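Local coordinates for protein glutathione peroxidase (Trypanosoma cruzi, PDB 3E0U) that probably reduces hydroperoxides as a thioredoxin-fold peroxidase of the glutathione peroxidase family, at residues 26-31 with 60-65; 49-54 with 91-96; 109-114 with 138-143. One frame throughout, in Å; residues are numbered along the deposited sequence.

All three contacts belong to one thioredoxin-fold domain built on a mixed sheet. Interaction 1 pairs strands 28-33 and 60-65 about 4 Å from the chain's centre. Interaction 2, its centre about 7 Å from that of interaction 1, lies against strand 60-65: loop 91-96 bonds to Ala-63 through Pro-93 and Met-95 and packs on helix 43-54, which links those strands. Interactions 1 and 2 interleave along the chain, and both close before interaction 3 opens. This sets helix 107-115 against the outermost strand 140-144; Tyr-109 and Met-112 reach Ile-30. Interactions 2 and 3, centres about 18 Å apart, lie on opposite sides of the chain's centre; helices 43-54 and 107-115 pack on opposite faces of the sheet.

Interaction 1: residues 26-31 with 60-65; sequences HPLLIY and TVLAFP
The Phe-64 ring takes Ile-30 CG2 and the carbonyl oxygen of Tyr-31 at its edge, near the ring plane. The Tyr-31 ring has Leu-62 O at its edge, near its plane, and receives Val-61 CG2 obliquely, with Tyr-31 CD2 3.6 Å from that methyl. These contacts flank the parallel strand pair of a beta-alpha-beta unit of the thioredoxin fold, in which helix 43-54 makes the connection. Four backbone bonds knit the strands: Leu-29 N to Thr-60 O, Leu-62 N to Leu-29 O, Tyr-31 N to Leu-62 O, and Phe-64 N to Tyr-31 O at 2.6 Å. Leu-29, Tyr-31 and Val-61 lie on the face met by helix 43-54, through Leu-50, Ala-47 and Tyr-51. Ile-30 and Leu-62 project from the other face, where Tyr-109 and Met-112 of helix 107-115 meet Ile-30. There Leu-28 and Leu-62 bring their CD2 methyls to 3.5 Å, though the placement of the Leu-28 branch is doubtful. Ile-30 has CG1 beside the backbone N (chi1 -55°), which turns CG2 along the strand in the direction of Phe-64. That methyl meets the ring edge at CD1 and CE1, both 3.4 Å away.

Interaction 2: residues 49-54 with 91-96; sequences TLYNKY and DFPIMA
Asp-91 and Phe-92 receive the Tyr-51 ring of helix 43-54, where the loop after strand 60-65 packs on the connecting helix of the thioredoxin-fold beta-alpha-beta unit 28-33, 43-54, 60-65. Asp-91 meets the ring at the phenol end: its CB lies 3.9 Å from Tyr-51 CE2, and its carbonyl oxygen approaches obliquely, 3.5 Å from Tyr-51 OH. Asn-52 ND2 comes no nearer than 4.3 Å to Asp-91 OD2; it is hydrogen-bonded to Thr-48 O, one turn back. Phe-92 CB stands over the middle of the Tyr-51 face, 3.6 Å from the ring centroid and 10° off the normal, a CH-pi contact on the pi face. With CG held between the backbone N and carbonyl carbon (chi1 45°), the phenyl group folds down beside the tyrosine and turns its edge to the same ring. This T-shaped pair has planes at 76° and centroids 5.8 Å apart, and CD2 is the phenyl atom nearest Tyr-51 CG. Pro-93 adds a lighter touch, CD to Tyr-51 CE1 at 4.3 Å. The loop then leaves the helix, and the backbones of Pro-93 and Met-95 hydrogen-bond to Ala-63 of strand 60-65. Between these segments the apolar, CH-pi and edge-to-face contacts of Tyr-51 with Phe-92 predominate, with Thr-60 and Val-61 as further neighbours, while Asp-91 and Asn-52 lie on the solvent-exposed side.

Interaction 3: residues 109-114 with 138-143; sequences YEFMKA and GVPVER
Phe-111 and Met-112 of helix 107-115 converge on Pro-140, the first residue of strand 140-144, and join helix to sheet margin in this thioredoxin-fold domain. The helix and strand segments run 72° apart, with axes 9.1 Å from each other at closest approach. Residues 111-113 meet the strand at Pro-140 and Arg-143. The apolar part centres on the proline ring. With chi1 at 173°, the Phe-111 ring extends from the helix so that CE2 comes to 3.4 Å from Pro-140 CD; CE2 and CZ both touch the CD and CG corner, in an oblique approach. Gly-138 O lies farther off at the edge of the same phenyl ring, near its plane. Met-112 comes across the proline nearly at a right angle, its CG 4.1 Å from Pro-140 CG. Beyond this contact the methionine bends at chi3 (-70°) and lays CE over the centre of the Tyr-109 ring, 3.5 Å above the plane, extending the apolar layer toward Ile-30 and Phe-132 in the sheet.

The polar part lies at Arg-143 and Lys-113, and no hydrogen bond crosses between the segments. Lys-113 NZ forms a salt bridge with Glu-110 OE2 at 3.6 Å and is hydrogen-bonded to Asn-101 OD1 and Val-100 O. Arg-143 extends toward the C-terminal end of the helix on a chain stretched out from CG to NE; its NH1 bonds to Ile-116 O and its NH2 to Lys-123 O, and these carbonyls hold the guanidinium in place. Lys-113 O sits at the edge of that group, in its plane, 4.0 Å from Arg-143 NH1.

Interaction 1: residues 26-31 with 60-65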
loop_
_atom_site.group_PDB
_atom_site.type_symbol
_atom_site.label_atom_id
_atom_site.label_comp_id
_atom_site.label_asym_id
_atom_site.label_seq_id
_atom_site.Cartn_x
_atom_site.Cartn_y
_atom_site.Cartn_z
ATOM N N HIS A 26 -0.419 8.019 12.275
ATOM C CA HIS A 26 -1.527 8.250 11.335
ATOM C C HIS A 26 -1.742 7.021 10.469
ATOM O O HIS A 26 -0.788 6.394 10.064
ATOM C CB HIS A 26 -1.266 9.451 10.430
ATOM C CG HIS A 26 -1.507 10.764 11.095
ATOM N ND1 HIS A 26 -0.518 11.708 11.255
ATOM C CD2 HIS A 26 -2.607 11.259 11.716
ATOM C CE1 HIS A 26 -1.013 12.756 11.886
ATOM N NE2 HIS A 26 -2.275 12.505 12.191
ATOM N N PRO A 27 -2.996 6.682 10.168
ATOM C CA PRO A 27 -3.166 5.525 9.281
ATOM C C PRO A 27 -2.605 5.778 7.867
ATOM O O PRO A 27 -2.402 6.933 7.434
ATOM C CB PRO A 27 -4.690 5.322 9.253
ATOM C CG PRO A 27 -5.264 6.719 9.590
ATOM C CD PRO A 27 -4.281 7.322 10.547
ATOM N N LEU A 28 -2.498 4.714 7.099
ATOM C CA LEU A 28 -1.798 4.787 5.846
ATOM C C LEU A 28 -2.281 3.544 5.073
ATOM O O LEU A 28 -2.736 2.606 5.706
ATOM C CB LEU A 28 -0.280 4.655 6.177
ATOM C CG LEU A 28 0.667 4.622 5.023
ATOM C CD1 LEU A 28 0.405 5.983 4.294
ATOM C CD2 LEU A 28 2.132 4.442 5.428
ATOM N N LEU A 29 -2.379 3.620 3.747
ATOM C CA LEU A 29 -2.647 2.443 2.893
ATOM C C LEU A 29 -1.445 2.269 2.016
ATOM O O LEU A 29 -1.044 3.214 1.313
ATOM C CB LEU A 29 -3.815 2.669 1.922
ATOM C CG LEU A 29 -5.175 2.029 2.140
ATOM C CD1 LEU A 29 -6.074 2.513 1.040
ATOM C CD2 LEU A 29 -5.099 0.562 2.118
ATOM N N ILE A 30 -1.051 1.025 1.850
ATOM C CA ILE A 30 0.073 0.703 1.007
ATOM C C ILE A 30 -0.342 -0.264 -0.088
ATOM O O ILE A 30 -0.725 -1.423 0.189
ATOM C CB ILE A 30 1.201 0.040 1.843
ATOM C CG1 ILE A 30 1.585 0.960 3.033
ATOM C CG2 ILE A 30 2.347 -0.327 0.908
ATOM C CD1 ILE A 30 2.848 0.493 3.882
ATOM N N TYR A 31 -0.147 0.176 -1.331
ATOM C CA TYR A 31 -0.493 -0.608 -2.521
ATOM C C TYR A 31 0.719 -1.026 -3.342
ATOM O O TYR A 31 1.694 -0.267 -3.442
ATOM C CB TYR A 31 -1.382 0.202 -3.474
ATOM C CG TYR A 31 -2.815 0.533 -3.064
ATOM C CD1 TYR A 31 -3.867 -0.215 -3.529
ATOM C CD2 TYR A 31 -3.111 1.705 -2.365
ATOM C CE1 TYR A 31 -5.165 0.196 -3.331
ATOM C CE2 TYR A 31 -4.417 2.107 -2.142
ATOM C CZ TYR A 31 -5.440 1.348 -2.618
ATOM O OH TYR A 31 -6.742 1.655 -2.303
ATOM N N THR A 60 -2.248 8.871 4.153
ATOM C CA THR A 60 -1.584 8.871 2.854
ATOM C C THR A 60 -1.729 7.514 2.230
ATOM O O THR A 60 -2.152 6.545 2.893
ATOM C CB THR A 60 -0.069 9.232 2.919
ATOM O OG1 THR A 60 0.373 9.723 1.641
ATOM C CG2 THR A 60 0.825 8.023 3.375
ATOM N N VAL A 61 -1.517 7.471 0.921
ATOM C CA VAL A 61 -1.363 6.216 0.249
ATOM C C VAL A 61 -0.002 6.104 -0.375
ATOM O O VAL A 61 0.547 7.071 -0.884
ATOM C CB VAL A 61 -2.553 5.797 -0.696
ATOM C CG1 VAL A 61 -3.641 6.820 -0.785
ATOM C CG2 VAL A 61 -2.081 5.187 -2.052
ATOM N N LEU A 62 0.594 4.939 -0.188
ATOM C CA LEU A 62 1.916 4.647 -0.694
ATOM C C LEU A 62 1.809 3.566 -1.771
ATOM O O LEU A 62 1.154 2.584 -1.537
ATOM C CB LEU A 62 2.774 4.125 0.469
ATOM C CG LEU A 62 3.728 5.038 1.273
ATOM C CD1 LEU A 62 3.371 6.492 1.308
ATOM C CD2 LEU A 62 4.177 4.529 2.606
ATOM N N ALA A 63 2.381 3.800 -2.967
ATOM C CA ALA A 63 2.357 2.833 -4.081
ATOM C C ALA A 63 3.730 2.285 -4.292
ATOM O O ALA A 63 4.691 3.054 -4.486
ATOM C CB ALA A 63 1.891 3.485 -5.371
ATOM N N PHE A 64 3.832 0.951 -4.241
ATOM C CA PHE A 64 5.090 0.254 -4.501
ATOM C C PHE A 64 4.981 -0.394 -5.871
ATOM O O PHE A 64 4.387 -1.485 -5.975
ATOM C CB PHE A 64 5.371 -0.843 -3.455
ATOM C CG PHE A 64 5.913 -0.331 -2.139
ATOM C CD1 PHE A 64 5.051 0.087 -1.139
ATOM C CD2 PHE A 64 7.300 -0.211 -1.931
ATOM C CE1 PHE A 64 5.535 0.656 0.064
ATOM C CE2 PHE A 64 7.813 0.267 -0.674
ATOM C CZ PHE A 64 6.916 0.741 0.306
ATOM N N PRO A 65 5.653 0.201 -6.897
ATOM C CA PRO A 65 5.671 -0.377 -8.245
ATOM C C PRO A 65 6.325 -1.725 -8.191
ATOM O O PRO A 65 7.305 -1.919 -7.487
ATOM C CB PRO A 65 6.534 0.602 -9.078
ATOM C CG PRO A 65 6.612 1.854 -8.261
ATOM C CD PRO A 65 6.567 1.341 -6.807
#

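Interaction 2: residues 49-54 with 91-96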
loop_
_atom_site.group_PDB
_atom_site.type_symbol
_atom_site.label_atom_id
_atom_site.label_comp_id
_atom_site.label_asym_id
_atom_site.label_seq_id
_atom_site.Cartn_x
_atom_site.Cartn_y
_atom_site.Cartn_z
ATOM N N THR A 49 -9.328 8.248 -4.686
ATOM C CA THR A 49 -10.451 8.723 -3.894
ATOM C C THR A 49 -10.077 8.790 -2.404
ATOM O O THR A 49 -10.113 9.866 -1.809
ATOM C CB THR A 49 -11.732 7.878 -4.083
ATOM O OG1 THR A 49 -12.110 7.906 -5.462
ATOM C CG2 THR A 49 -12.906 8.466 -3.245
ATOM N N LEU A 50 -9.631 7.671 -1.836
ATOM C CA LEU A 50 -9.280 7.664 -0.437
ATOM C C LEU A 50 -8.201 8.662 -0.080
ATOM O O LEU A 50 -8.196 9.168 1.010
ATOM C CB LEU A 50 -8.866 6.265 0.024
ATOM C CG LEU A 50 -10.040 5.304 0.059
ATOM C CD1 LEU A 50 -9.496 3.891 0.041
ATOM C CD2 LEU A 50 -10.912 5.613 1.288
ATOM N N TYR A 51 -7.222 8.839 -0.951
ATOM C CA TYR A 51 -6.111 9.744 -0.731
ATOM C C TYR A 51 -6.609 11.191 -0.698
ATOM O O TYR A 51 -6.162 12.010 0.110
ATOM C CB TYR A 51 -5.059 9.534 -1.818
ATOM C CG TYR A 51 -3.898 10.493 -1.733
ATOM C CD1 TYR A 51 -2.943 10.381 -0.711
ATOM C CD2 TYR A 51 -3.748 11.525 -2.661
ATOM C CE1 TYR A 51 -1.896 11.339 -0.561
ATOM C CE2 TYR A 51 -2.718 12.451 -2.539
ATOM C CZ TYR A 51 -1.771 12.313 -1.497
ATOM O OH TYR A 51 -0.744 13.212 -1.397
ATOM N N ASN A 52 -7.567 11.511 -1.563
ATOM C CA ASN A 52 -8.154 12.842 -1.577
ATOM C C ASN A 52 -9.208 13.078 -0.467
ATOM O O ASN A 52 -9.302 14.189 0.078
ATOM C CB ASN A 52 -8.673 13.211 -2.985
ATOM C CG ASN A 52 -7.535 13.495 -3.977
ATOM O OD1 ASN A 52 -6.795 14.468 -3.824
ATOM N ND2 ASN A 52 -7.387 12.641 -4.985
ATOM N N LYS A 53 -9.984 12.057 -0.114
ATOM C CA LYS A 53 -11.036 12.253 0.889
ATOM C C LYS A 53 -10.401 12.431 2.274
ATOM O O LYS A 53 -10.840 13.275 3.073
ATOM C CB LYS A 53 -12.024 11.070 0.930
ATOM C CG LYS A 53 -13.206 11.112 -0.021
ATOM C CD LYS A 53 -14.528 11.389 0.685
ATOM C CE LYS A 53 -15.012 10.193 1.523
ATOM N NZ LYS A 53 -15.908 9.227 0.796
ATOM N N TYR A 54 -9.270 11.765 2.477
ATOM C CA TYR A 54 -8.738 11.622 3.802
ATOM C C TYR A 54 -7.341 12.155 4.108
ATOM O O TYR A 54 -6.957 12.194 5.290
ATOM C CB TYR A 54 -8.830 10.141 4.193
ATOM C CG TYR A 54 -10.269 9.685 4.278
ATOM C CD1 TYR A 54 -11.111 10.214 5.259
ATOM C CD2 TYR A 54 -10.845 8.895 3.283
ATOM C CE1 TYR A 54 -12.462 9.905 5.296
ATOM C CE2 TYR A 54 -12.193 8.560 3.327
ATOM C CZ TYR A 54 -12.987 9.053 4.347
ATOM O OH TYR A 54 -14.317 8.737 4.432
ATOM N N ASP A 91 -1.152 11.064 -7.682
ATOM C CA ASP A 91 -1.008 12.217 -6.757
ATOM C C ASP A 91 -0.336 11.799 -5.427
ATOM O O ASP A 91 0.231 12.615 -4.704
ATOM C CB ASP A 91 -2.371 12.833 -6.455
ATOM C CG ASP A 91 -2.976 13.513 -7.651
ATOM O OD1 ASP A 91 -2.172 13.924 -8.530
ATOM O OD2 ASP A 91 -4.226 13.746 -7.669
ATOM N N PHE A 92 -0.445 10.528 -5.079
ATOM C CA PHE A 92 0.183 10.045 -3.880
ATOM C C PHE A 92 1.611 9.589 -4.200
ATOM O O PHE A 92 1.993 9.467 -5.380
ATOM C CB PHE A 92 -0.679 8.939 -3.187
ATOM C CG PHE A 92 -1.231 7.892 -4.138
ATOM C CD1 PHE A 92 -0.418 6.893 -4.640
ATOM C CD2 PHE A 92 -2.518 8.004 -4.646
ATOM C CE1 PHE A 92 -0.884 6.010 -5.628
ATOM C CE2 PHE A 92 -2.991 7.094 -5.588
ATOM C CZ PHE A 92 -2.168 6.102 -6.088
ATOM N N PRO A 93 2.443 9.448 -3.148
ATOM C CA PRO A 93 3.850 8.960 -3.169
ATOM C C PRO A 93 4.093 7.598 -3.869
ATOM O O PRO A 93 3.425 6.633 -3.555
ATOM C CB PRO A 93 4.186 8.832 -1.685
ATOM C CG PRO A 93 3.290 9.965 -1.044
ATOM C CD PRO A 93 1.994 9.829 -1.788
ATOM N N ILE A 94 4.840 7.601 -4.974
ATOM C CA ILE A 94 5.188 6.357 -5.654
ATOM C C ILE A 94 6.584 6.052 -5.107
ATOM O O ILE A 94 7.408 6.954 -4.942
ATOM C CB ILE A 94 5.324 6.471 -7.250
ATOM C CG1 ILE A 94 4.303 7.403 -7.970
ATOM C CG2 ILE A 94 5.527 5.109 -7.923
ATOM C CD1 ILE A 94 2.939 7.396 -7.483
ATOM N N MET A 95 6.852 4.788 -4.823
ATOM C CA MET A 95 8.139 4.344 -4.314
ATOM C C MET A 95 8.972 3.693 -5.420
ATOM O O MET A 95 8.453 3.456 -6.474
ATOM C CB MET A 95 7.886 3.316 -3.222
ATOM C CG MET A 95 7.037 3.833 -2.001
ATOM S SD MET A 95 7.856 5.083 -0.938
ATOM C CE MET A 95 7.172 6.644 -1.491
ATOM N N ALA A 96 10.203 3.256 -5.114
ATOM C CA ALA A 96 11.056 2.571 -6.056
ATOM C C ALA A 96 10.507 1.154 -6.200
ATOM O O ALA A 96 9.888 0.597 -5.243
ATOM C CB ALA A 96 12.557 2.575 -5.567
#

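Interaction 3: residues 109-114 with 138-143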
loop_
_atom_site.group_PDB
_atom_site.type_symbol
_atom_site.label_atom_id
_atom_site.label_comp_id
_atom_site.label_asym_id
_atom_site.label_seq_id
_atom_site.Cartn_x
_atom_site.Cartn_y
_atom_site.Cartn_z
ATOM N N TYR A 109 7.286 -5.998 2.802
ATOM C CA TYR A 109 6.220 -6.846 2.246
ATOM C C TYR A 109 6.133 -8.209 2.864
ATOM O O TYR A 109 5.035 -8.697 3.078
ATOM C CB TYR A 109 6.289 -6.916 0.734
ATOM C CG TYR A 109 5.274 -5.960 0.110
ATOM C CD1 TYR A 109 5.595 -4.618 -0.064
ATOM C CD2 TYR A 109 3.947 -6.357 -0.140
ATOM C CE1 TYR A 109 4.689 -3.745 -0.473
ATOM C CE2 TYR A 109 3.017 -5.437 -0.646
ATOM C CZ TYR A 109 3.443 -4.156 -0.889
ATOM O OH TYR A 109 2.616 -3.164 -1.420
ATOM N N GLU A 110 7.269 -8.833 3.170
ATOM C CA GLU A 110 7.241 -10.085 3.924
ATOM C C GLU A 110 6.545 -9.839 5.267
ATOM O O GLU A 110 5.625 -10.563 5.629
ATOM C CB GLU A 110 8.658 -10.712 4.114
ATOM C CG GLU A 110 9.492 -10.934 2.813
ATOM C CD GLU A 110 9.105 -12.183 1.986
ATOM O OE1 GLU A 110 10.033 -12.948 1.571
ATOM O OE2 GLU A 110 7.890 -12.447 1.787
ATOM N N PHE A 111 6.945 -8.806 5.999
ATOM C CA PHE A 111 6.246 -8.412 7.259
ATOM C C PHE A 111 4.687 -8.279 7.120
ATOM O O PHE A 111 3.915 -8.940 7.847
ATOM C CB PHE A 111 6.875 -7.106 7.855
ATOM C CG PHE A 111 6.102 -6.563 9.058
ATOM C CD1 PHE A 111 5.995 -7.312 10.227
ATOM C CD2 PHE A 111 5.471 -5.322 9.002
ATOM C CE1 PHE A 111 5.221 -6.852 11.308
ATOM C CE2 PHE A 111 4.689 -4.857 10.045
ATOM C CZ PHE A 111 4.557 -5.619 11.214
ATOM N N MET A 112 4.226 -7.449 6.177
ATOM C CA MET A 112 2.789 -7.237 5.998
ATOM C C MET A 112 2.103 -8.487 5.524
ATOM O O MET A 112 0.983 -8.730 5.903
ATOM C CB MET A 112 2.480 -6.109 5.008
ATOM C CG MET A 112 3.206 -4.801 5.289
ATOM S SD MET A 112 2.649 -3.382 4.359
ATOM C CE MET A 112 3.171 -3.689 2.695
ATOM N N LYS A 113 2.701 -9.218 4.591
ATOM C CA LYS A 113 2.066 -10.455 4.079
ATOM C C LYS A 113 2.018 -11.545 5.157
ATOM O O LYS A 113 1.055 -12.297 5.250
ATOM C CB LYS A 113 2.779 -10.963 2.816
ATOM C CG LYS A 113 2.780 -9.967 1.620
ATOM C CD LYS A 113 3.906 -10.316 0.629
ATOM C CE LYS A 113 3.959 -11.812 0.380
ATOM N NZ LYS A 113 5.140 -12.168 -0.442
ATOM N N ALA A 114 3.069 -11.636 5.969
ATOM C CA ALA A 114 3.102 -12.570 7.093
ATOM C C ALA A 114 2.091 -12.141 8.169
ATOM O O ALA A 114 1.292 -12.942 8.607
ATOM C CB ALA A 114 4.529 -12.684 7.657
ATOM N N GLY A 138 1.710 1.913 13.071
ATOM C CA GLY A 138 2.411 1.276 11.966
ATOM C C GLY A 138 2.227 -0.220 11.851
ATOM O O GLY A 138 3.001 -0.909 11.166
ATOM N N VAL A 139 1.166 -0.726 12.466
ATOM C CA VAL A 139 0.847 -2.155 12.426
ATOM C C VAL A 139 -0.182 -2.409 11.288
ATOM O O VAL A 139 -1.123 -1.617 11.114
ATOM C CB VAL A 139 0.351 -2.657 13.863
ATOM C CG1 VAL A 139 0.051 -4.162 13.889
ATOM C CG2 VAL A 139 1.393 -2.316 14.921
ATOM N N PRO A 140 0.134 -3.352 10.362
ATOM C CA PRO A 140 -0.884 -3.726 9.367
ATOM C C PRO A 140 -2.096 -4.383 10.048
ATOM O O PRO A 140 -1.967 -5.427 10.694
ATOM C CB PRO A 140 -0.183 -4.774 8.503
ATOM C CG PRO A 140 1.299 -4.739 8.913
ATOM C CD PRO A 140 1.413 -4.076 10.201
ATOM N N VAL A 141 -3.273 -3.804 9.866
ATOM C CA VAL A 141 -4.491 -4.364 10.448
ATOM C C VAL A 141 -5.514 -4.884 9.431
ATOM O O VAL A 141 -6.526 -5.409 9.817
ATOM C CB VAL A 141 -5.198 -3.314 11.360
ATOM C CG1 VAL A 141 -4.364 -3.041 12.618
ATOM C CG2 VAL A 141 -5.510 -2.010 10.599
ATOM N N GLU A 142 -5.223 -4.824 8.139
ATOM C CA GLU A 142 -6.235 -5.120 7.141
ATOM C C GLU A 142 -5.606 -5.334 5.769
ATOM O O GLU A 142 -4.646 -4.660 5.400
ATOM C CB GLU A 142 -7.196 -3.925 7.083
ATOM C CG GLU A 142 -8.650 -4.264 6.854
ATOM C CD GLU A 142 -9.219 -5.155 7.951
ATOM O OE1 GLU A 142 -9.361 -4.694 9.112
ATOM O OE2 GLU A 142 -9.549 -6.313 7.636
ATOM N N ARG A 143 -6.060 -6.339 5.047
ATOM C CA ARG A 143 -5.523 -6.574 3.719
ATOM C C ARG A 143 -6.697 -6.514 2.747
ATOM O O ARG A 143 -7.696 -7.179 2.971
ATOM C CB ARG A 143 -4.870 -7.933 3.665
ATOM C CG ARG A 143 -4.032 -8.228 2.446
ATOM C CD ARG A 143 -3.783 -9.713 2.504
ATOM N NE ARG A 143 -3.243 -10.268 1.282
ATOM C CZ ARG A 143 -2.068 -10.898 1.202
ATOM N NH1 ARG A 143 -1.397 -11.244 2.327
ATOM N NH2 ARG A 143 -1.700 -11.416 0.016
#